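Local coordinates for aldehyde dehydrogenase family protein (Pseudomonas syringae pv. tomato, PDB 5IUV) that oxidises indole-3-acetaldehyde with NAD+, probably to the auxin indole-3-acetic acid, a synthesis that contributes to the virulence of this plant pathogen, at residues A[301-306]-A[428-433]; A[417-422]-A[445-450]. One frame throughout, in Å; residues are numbered along the deposited sequence.

In the fold
Along the chain, the loop 301-306 comes first, between helix 283-295 and strand 307-311. Interaction 1 joins it to the start of strand 430-434, closing a loop of more than a hundred residues. Segment 417-422, on helix 415-423, falls inside that loop, whereas its partner 445-450, at the end of helix 438-447, follows it, so the two contacts cross. Interaction 2 closes a much shorter loop, which contains strand 430-434. Their centres are about 12 Å apart, and they meet directly: L448 CD1 packs 3.5 Å from V433 CG2. Together they connect the nicotinamide end of the NAD site, through strand 430-434, to the helices covering the sheet of the catalytic domain.

Interaction 1. Residues A[301-306]-A[428-433]; sequences VCTAGS and GLAAAV. With NAD (nicotinamide-adenine-dinucleotide), chain C.
The nicotinamide ring of NAD has C302 against one face and, at its C3N edge, a carboxamide lying nearly in the ring plane above L429. C302 CB lies against this face, inside the ring outline but displaced toward the C2N-C3N bond, 3.3 Å from C3N. With chi1 at 59°, SG is turned from there toward the C3N-C4N edge and comes 3.4 Å from C4N, the carbon that takes up hydride in NAD-dependent oxidation. L429 approaches from the same side of the nicotinamide: its CD2 lies straight below the carboxamide O7N at 3.8 Å. The same methyl presses on C302 CB at 3.4 Å, a tight fit, and thus backs both the cysteine and the cofactor. T303 crosses L429 at about a right angle, its CG2 touching CD2 of L429 at 3.6 Å and CB of A430 at 3.7 Å. W454 lies against both T303 and A430, while the T303 carbonyl is held by the hydroxyl of Y458. A type I turn from V301 to A304, closed by a bond from A304 N to V301 O, presents C302 and T303 together. With E267 near L429, this is the buried active site of the aldehyde dehydrogenase family, where C302 is probably the nucleophile.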
loop_
_atom_site.group_PDB
_atom_site.type_symbol
_atom_site.label_atom_id
_atom_site.label_comp_id
_atom_site.label_asym_id
_atom_site.label_seq_id
_atom_site.Cartn_x
_atom_site.Cartn_y
_atom_site.Cartn_z
ATOM N N VAL A 301 28.395 -17.295 7.870
ATOM C CA VAL A 301 27.339 -16.442 7.353
ATOM C C VAL A 301 26.216 -17.341 6.858
ATOM O O VAL A 301 26.460 -18.307 6.128
ATOM C CB VAL A 301 27.848 -15.531 6.206
ATOM C CG1 VAL A 301 26.732 -14.633 5.681
ATOM C CG2 VAL A 301 29.044 -14.694 6.665
ATOM N N CYS A 302 24.990 -17.040 7.270
ATOM C CA CYS A 302 23.842 -17.846 6.881
ATOM C C CYS A 302 23.689 -17.923 5.365
ATOM O O CYS A 302 23.377 -18.984 4.806
ATOM C CB CYS A 302 22.576 -17.280 7.501
ATOM S SG CYS A 302 22.213 -15.554 7.051
ATOM N N THR A 303 23.926 -16.796 4.702
ATOM C CA THR A 303 23.850 -16.732 3.248
ATOM C C THR A 303 25.187 -16.911 2.539
ATOM O O THR A 303 25.343 -16.450 1.410
ATOM C CB THR A 303 23.264 -15.398 2.790
ATOM O OG1 THR A 303 24.009 -14.325 3.380
ATOM C CG2 THR A 303 21.825 -15.296 3.220
ATOM N N ALA A 304 26.153 -17.560 3.186
ATOM C CA ALA A 304 27.426 -17.815 2.522
ATOM C C ALA A 304 27.152 -18.543 1.217
ATOM O O ALA A 304 26.294 -19.425 1.166
ATOM C CB ALA A 304 28.365 -18.629 3.412
ATOM N N GLY A 305 27.842 -18.139 0.153
ATOM C CA GLY A 305 27.691 -18.795 -1.133
ATOM C C GLY A 305 28.478 -20.093 -1.116
ATOM O O GLY A 305 29.543 -20.183 -1.729
ATOM N N SER A 306 27.955 -21.095 -0.414
ATOM C CA SER A 306 28.712 -22.316 -0.134
ATOM C C SER A 306 28.645 -23.341 -1.267
ATOM O O SER A 306 29.460 -24.260 -1.318
ATOM C CB SER A 306 28.228 -22.945 1.173
ATOM O OG SER A 306 26.825 -23.102 1.161
ATOM N N GLY A 428 16.582 -22.595 1.748
ATOM C CA GLY A 428 16.096 -21.618 0.791
ATOM C C GLY A 428 16.283 -20.193 1.272
ATOM O O GLY A 428 15.371 -19.379 1.199
ATOM N N LEU A 429 17.475 -19.889 1.770
ATOM C CA LEU A 429 17.720 -18.576 2.352
ATOM C C LEU A 429 18.094 -17.566 1.279
ATOM O O LEU A 429 17.533 -16.477 1.214
ATOM C CB LEU A 429 18.817 -18.655 3.408
ATOM C CG LEU A 429 18.901 -17.431 4.311
ATOM C CD1 LEU A 429 17.575 -17.178 5.016
ATOM C CD2 LEU A 429 19.996 -17.648 5.321
ATOM N N ALA A 430 19.048 -17.929 0.433
ATOM C CA ALA A 430 19.472 -17.034 -0.639
ATOM C C ALA A 430 19.993 -17.819 -1.828
ATOM O O ALA A 430 20.204 -19.026 -1.746
ATOM C CB ALA A 430 20.539 -16.067 -0.148
ATOM N N ALA A 431 20.202 -17.108 -2.927
ATOM C CA ALA A 431 20.794 -17.660 -4.137
ATOM C C ALA A 431 21.301 -16.492 -4.976
ATOM O O ALA A 431 20.869 -15.359 -4.772
ATOM C CB ALA A 431 19.778 -18.491 -4.911
ATOM N N ALA A 432 22.216 -16.751 -5.903
ATOM C CA ALA A 432 22.630 -15.698 -6.832
ATOM C C ALA A 432 22.740 -16.196 -8.269
ATOM O O ALA A 432 22.988 -17.379 -8.518
ATOM C CB ALA A 432 23.948 -15.083 -6.393
ATOM N N VAL A 433 22.548 -15.275 -9.209
ATOM C CA VAL A 433 22.589 -15.584 -10.635
ATOM C C VAL A 433 23.447 -14.566 -11.357
ATOM O O VAL A 433 23.264 -13.367 -11.174
ATOM C CB VAL A 433 21.184 -15.574 -11.271
ATOM C CG1 VAL A 433 21.267 -15.990 -12.731
ATOM C CG2 VAL A 433 20.254 -16.487 -10.516
HETATM P PA NAD C . 21.930 -22.350 17.524
HETATM O O1A NAD C . 20.720 -22.894 16.865
HETATM O O2A NAD C . 22.798 -23.399 18.190
HETATM O O5B NAD C . 21.526 -21.259 18.590
HETATM C C5B NAD C . 21.036 -19.935 18.290
HETATM C C4B NAD C . 20.553 -19.337 19.588
HETATM O O4B NAD C . 19.560 -20.212 20.167
HETATM C C3B NAD C . 21.593 -19.095 20.687
HETATM O O3B NAD C . 21.299 -17.904 21.409
HETATM C C2B NAD C . 21.434 -20.326 21.582
HETATM O O2B NAD C . 21.868 -20.085 22.917
HETATM C C1B NAD C . 19.928 -20.552 21.487
HETATM N N9A NAD C . 19.447 -21.902 21.767
HETATM C C8A NAD C . 20.136 -23.081 21.655
HETATM N N7A NAD C . 19.472 -24.133 22.070
HETATM C C5A NAD C . 18.243 -23.611 22.462
HETATM C C6A NAD C . 17.068 -24.218 22.949
HETATM N N6A NAD C . 16.954 -25.526 23.205
HETATM N N1A NAD C . 16.003 -23.417 23.189
HETATM C C2A NAD C . 16.123 -22.102 22.975
HETATM N N3A NAD C . 17.182 -21.417 22.533
HETATM C C4A NAD C . 18.217 -22.238 22.282
HETATM O O3 NAD C . 22.820 -21.580 16.433
HETATM P PN NAD C . 24.244 -20.841 16.478
HETATM O O1N NAD C . 25.272 -21.908 16.491
HETATM O O2N NAD C . 24.232 -19.840 17.570
HETATM O O5D NAD C . 24.254 -20.018 15.109
HETATM C C5D NAD C . 24.603 -20.625 13.846
HETATM C C4D NAD C . 23.331 -20.850 13.066
HETATM O O4D NAD C . 22.664 -19.584 12.859
HETATM C C3D NAD C . 23.523 -21.426 11.668
HETATM O O3D NAD C . 22.596 -22.483 11.447
HETATM C C2D NAD C . 23.245 -20.208 10.780
HETATM O O2D NAD C . 22.750 -20.483 9.472
HETATM C C1D NAD C . 22.149 -19.465 11.577
HETATM N N1N NAD C . 22.090 -17.998 11.170
HETATM C C2N NAD C . 20.919 -17.614 10.472
HETATM C C3N NAD C . 20.740 -16.288 10.110
HETATM C C7N NAD C . 19.554 -15.822 9.303
HETATM O O7N NAD C . 18.793 -16.662 8.778
HETATM N N7N NAD C . 19.430 -14.535 9.089
HETATM C C4N NAD C . 21.739 -15.365 10.427
HETATM C C5N NAD C . 22.895 -15.772 11.084
HETATM C C6N NAD C . 23.050 -17.098 11.453
#

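Interaction 2. Residues A[417-422]-A[445-450]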
loop_
_atom_site.group_PDB
_atom_site.type_symbol
_atom_site.label_atom_id
_atom_site.label_comp_id
_atom_site.label_asym_id
_atom_site.label_seq_id
_atom_site.Cartn_x
_atom_site.Cartn_y
_atom_site.Cartn_z
ATOM N N GLU A 417 19.101 -27.322 -15.568
ATOM C CA GLU A 417 19.847 -28.145 -14.620
ATOM C C GLU A 417 20.368 -27.294 -13.460
ATOM O O GLU A 417 20.374 -27.732 -12.312
ATOM C CB GLU A 417 21.011 -28.864 -15.315
ATOM C CG GLU A 417 21.709 -29.883 -14.418
ATOM C CD GLU A 417 23.009 -30.419 -14.999
ATOM O OE1 GLU A 417 23.427 -29.953 -16.083
ATOM O OE2 GLU A 417 23.616 -31.305 -14.359
ATOM N N ALA A 418 20.797 -26.074 -13.767
ATOM C CA ALA A 418 21.281 -25.153 -12.745
ATOM C C ALA A 418 20.203 -24.911 -11.695
ATOM O O ALA A 418 20.466 -24.951 -10.498
ATOM C CB ALA A 418 21.719 -23.840 -13.376
ATOM N N ILE A 419 18.981 -24.683 -12.162
ATOM C CA ILE A 419 17.843 -24.456 -11.280
ATOM C C ILE A 419 17.514 -25.706 -10.457
ATOM O O ILE A 419 17.267 -25.615 -9.255
ATOM C CB ILE A 419 16.611 -24.001 -12.096
ATOM C CG1 ILE A 419 16.868 -22.603 -12.676
ATOM C CG2 ILE A 419 15.349 -23.995 -11.231
ATOM C CD1 ILE A 419 15.950 -22.214 -13.838
ATOM N N GLN A 420 17.526 -26.869 -11.100
ATOM C CA GLN A 420 17.241 -28.123 -10.404
ATOM C C GLN A 420 18.243 -28.363 -9.277
ATOM O O GLN A 420 17.857 -28.697 -8.156
ATOM C CB GLN A 420 17.258 -29.303 -11.384
ATOM C CG GLN A 420 16.588 -30.581 -10.864
ATOM C CD GLN A 420 17.450 -31.370 -9.879
ATOM O OE1 GLN A 420 18.680 -31.394 -9.987
ATOM N NE2 GLN A 420 16.805 -32.021 -8.915
ATOM N N ILE A 421 19.526 -28.194 -9.577
ATOM C CA ILE A 421 20.563 -28.393 -8.573
ATOM C C ILE A 421 20.426 -27.369 -7.454
ATOM O O ILE A 421 20.504 -27.709 -6.277
ATOM C CB ILE A 421 21.972 -28.294 -9.184
ATOM C CG1 ILE A 421 22.221 -29.480 -10.113
ATOM C CG2 ILE A 421 23.034 -28.266 -8.083
ATOM C CD1 ILE A 421 23.415 -29.302 -11.009
ATOM N N ALA A 422 20.203 -26.116 -7.837
ATOM C CA ALA A 422 20.108 -25.026 -6.885
ATOM C C ALA A 422 18.943 -25.226 -5.914
ATOM O O ALA A 422 19.056 -24.914 -4.728
ATOM C CB ALA A 422 19.967 -23.696 -7.622
ATOM N N ALA A 445 15.936 -16.152 -11.791
ATOM C CA ALA A 445 15.684 -15.592 -10.466
ATOM C C ALA A 445 14.303 -16.004 -9.960
ATOM O O ALA A 445 14.134 -16.386 -8.801
ATOM C CB ALA A 445 15.810 -14.067 -10.494
ATOM N N ARG A 446 13.326 -15.938 -10.850
ATOM C CA ARG A 446 11.950 -16.284 -10.525
ATOM C C ARG A 446 11.803 -17.750 -10.111
ATOM O O ARG A 446 10.976 -18.087 -9.260
ATOM C CB ARG A 446 11.057 -15.975 -11.728
ATOM C CG ARG A 446 9.576 -16.151 -11.489
ATOM C CD ARG A 446 8.771 -15.722 -12.714
ATOM N NE ARG A 446 8.719 -14.267 -12.884
ATOM C CZ ARG A 446 8.157 -13.657 -13.925
ATOM N NH1 ARG A 446 7.611 -14.375 -14.895
ATOM N NH2 ARG A 446 8.145 -12.333 -14.000
ATOM N N ALA A 447 12.629 -18.613 -10.698
ATOM C CA ALA A 447 12.514 -20.055 -10.485
ATOM C C ALA A 447 13.247 -20.544 -9.228
ATOM O O ALA A 447 12.995 -21.652 -8.757
ATOM C CB ALA A 447 13.032 -20.806 -11.717
ATOM N N LEU A 448 14.153 -19.735 -8.691
ATOM C CA LEU A 448 14.891 -20.127 -7.486
ATOM C C LEU A 448 14.050 -19.951 -6.228
ATOM O O LEU A 448 13.527 -18.870 -5.981
ATOM C CB LEU A 448 16.179 -19.315 -7.361
ATOM C CG LEU A 448 17.135 -19.464 -8.543
ATOM C CD1 LEU A 448 18.243 -18.441 -8.448
ATOM C CD2 LEU A 448 17.711 -20.871 -8.587
ATOM N N ARG A 449 13.933 -21.010 -5.434
ATOM C CA ARG A 449 13.126 -20.980 -4.220
ATOM C C ARG A 449 13.953 -20.477 -3.042
ATOM O O ARG A 449 14.391 -21.254 -2.187
ATOM C CB ARG A 449 12.553 -22.370 -3.922
ATOM C CG ARG A 449 11.716 -22.958 -5.065
ATOM C CD ARG A 449 10.420 -22.189 -5.254
ATOM N NE ARG A 449 9.396 -22.566 -4.280
ATOM C CZ ARG A 449 8.177 -22.031 -4.225
ATOM N NH1 ARG A 449 7.816 -21.081 -5.080
ATOM N NH2 ARG A 449 7.321 -22.444 -3.306
ATOM N N ALA A 450 14.170 -19.168 -3.002
ATOM C CA ALA A 450 15.023 -18.564 -1.982
ATOM C C ALA A 450 14.527 -17.168 -1.620
ATOM O O ALA A 450 14.020 -16.441 -2.479
ATOM C CB ALA A 450 16.460 -18.508 -2.465
#
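I419 overlaps the methyl group of A447 with both arms of its branched side chain: CD1 lies 3.9 Å from A447 CB and CG2 4.0 Å from it. Chi1 of -68° sets CG2 anti to the backbone N and CG1 beside it, and the extended chi2 of 162° carries CD1 on to the same methyl. One turn further along the helix, A422 points its CB at the neighbouring segment and meets L448 CD2 at 3.7 Å. L448 is the first residue to leave helical geometry after helix 438-447, and its side chain reaches in on the sheet side of the I419-A447 pair. The side chains that meet are all apolar; alongside, the side-chain amide of N423, at the end of helix 415-423, bonds to A447 O through ND2 and accepts from R449 N through OD1. On the far side, K491 of the second subunit takes the carbonyls of A445 and L448. Toward the sheet, A422 and L448 both rest on I275 of strand 273-276, and L448 also reaches A431. Helices 415-423 and 438-447 therefore lie side by side on one face of a parallel part of the sheet, the second forming the beta-alpha-beta crossover between strands 430-434 and 452-455.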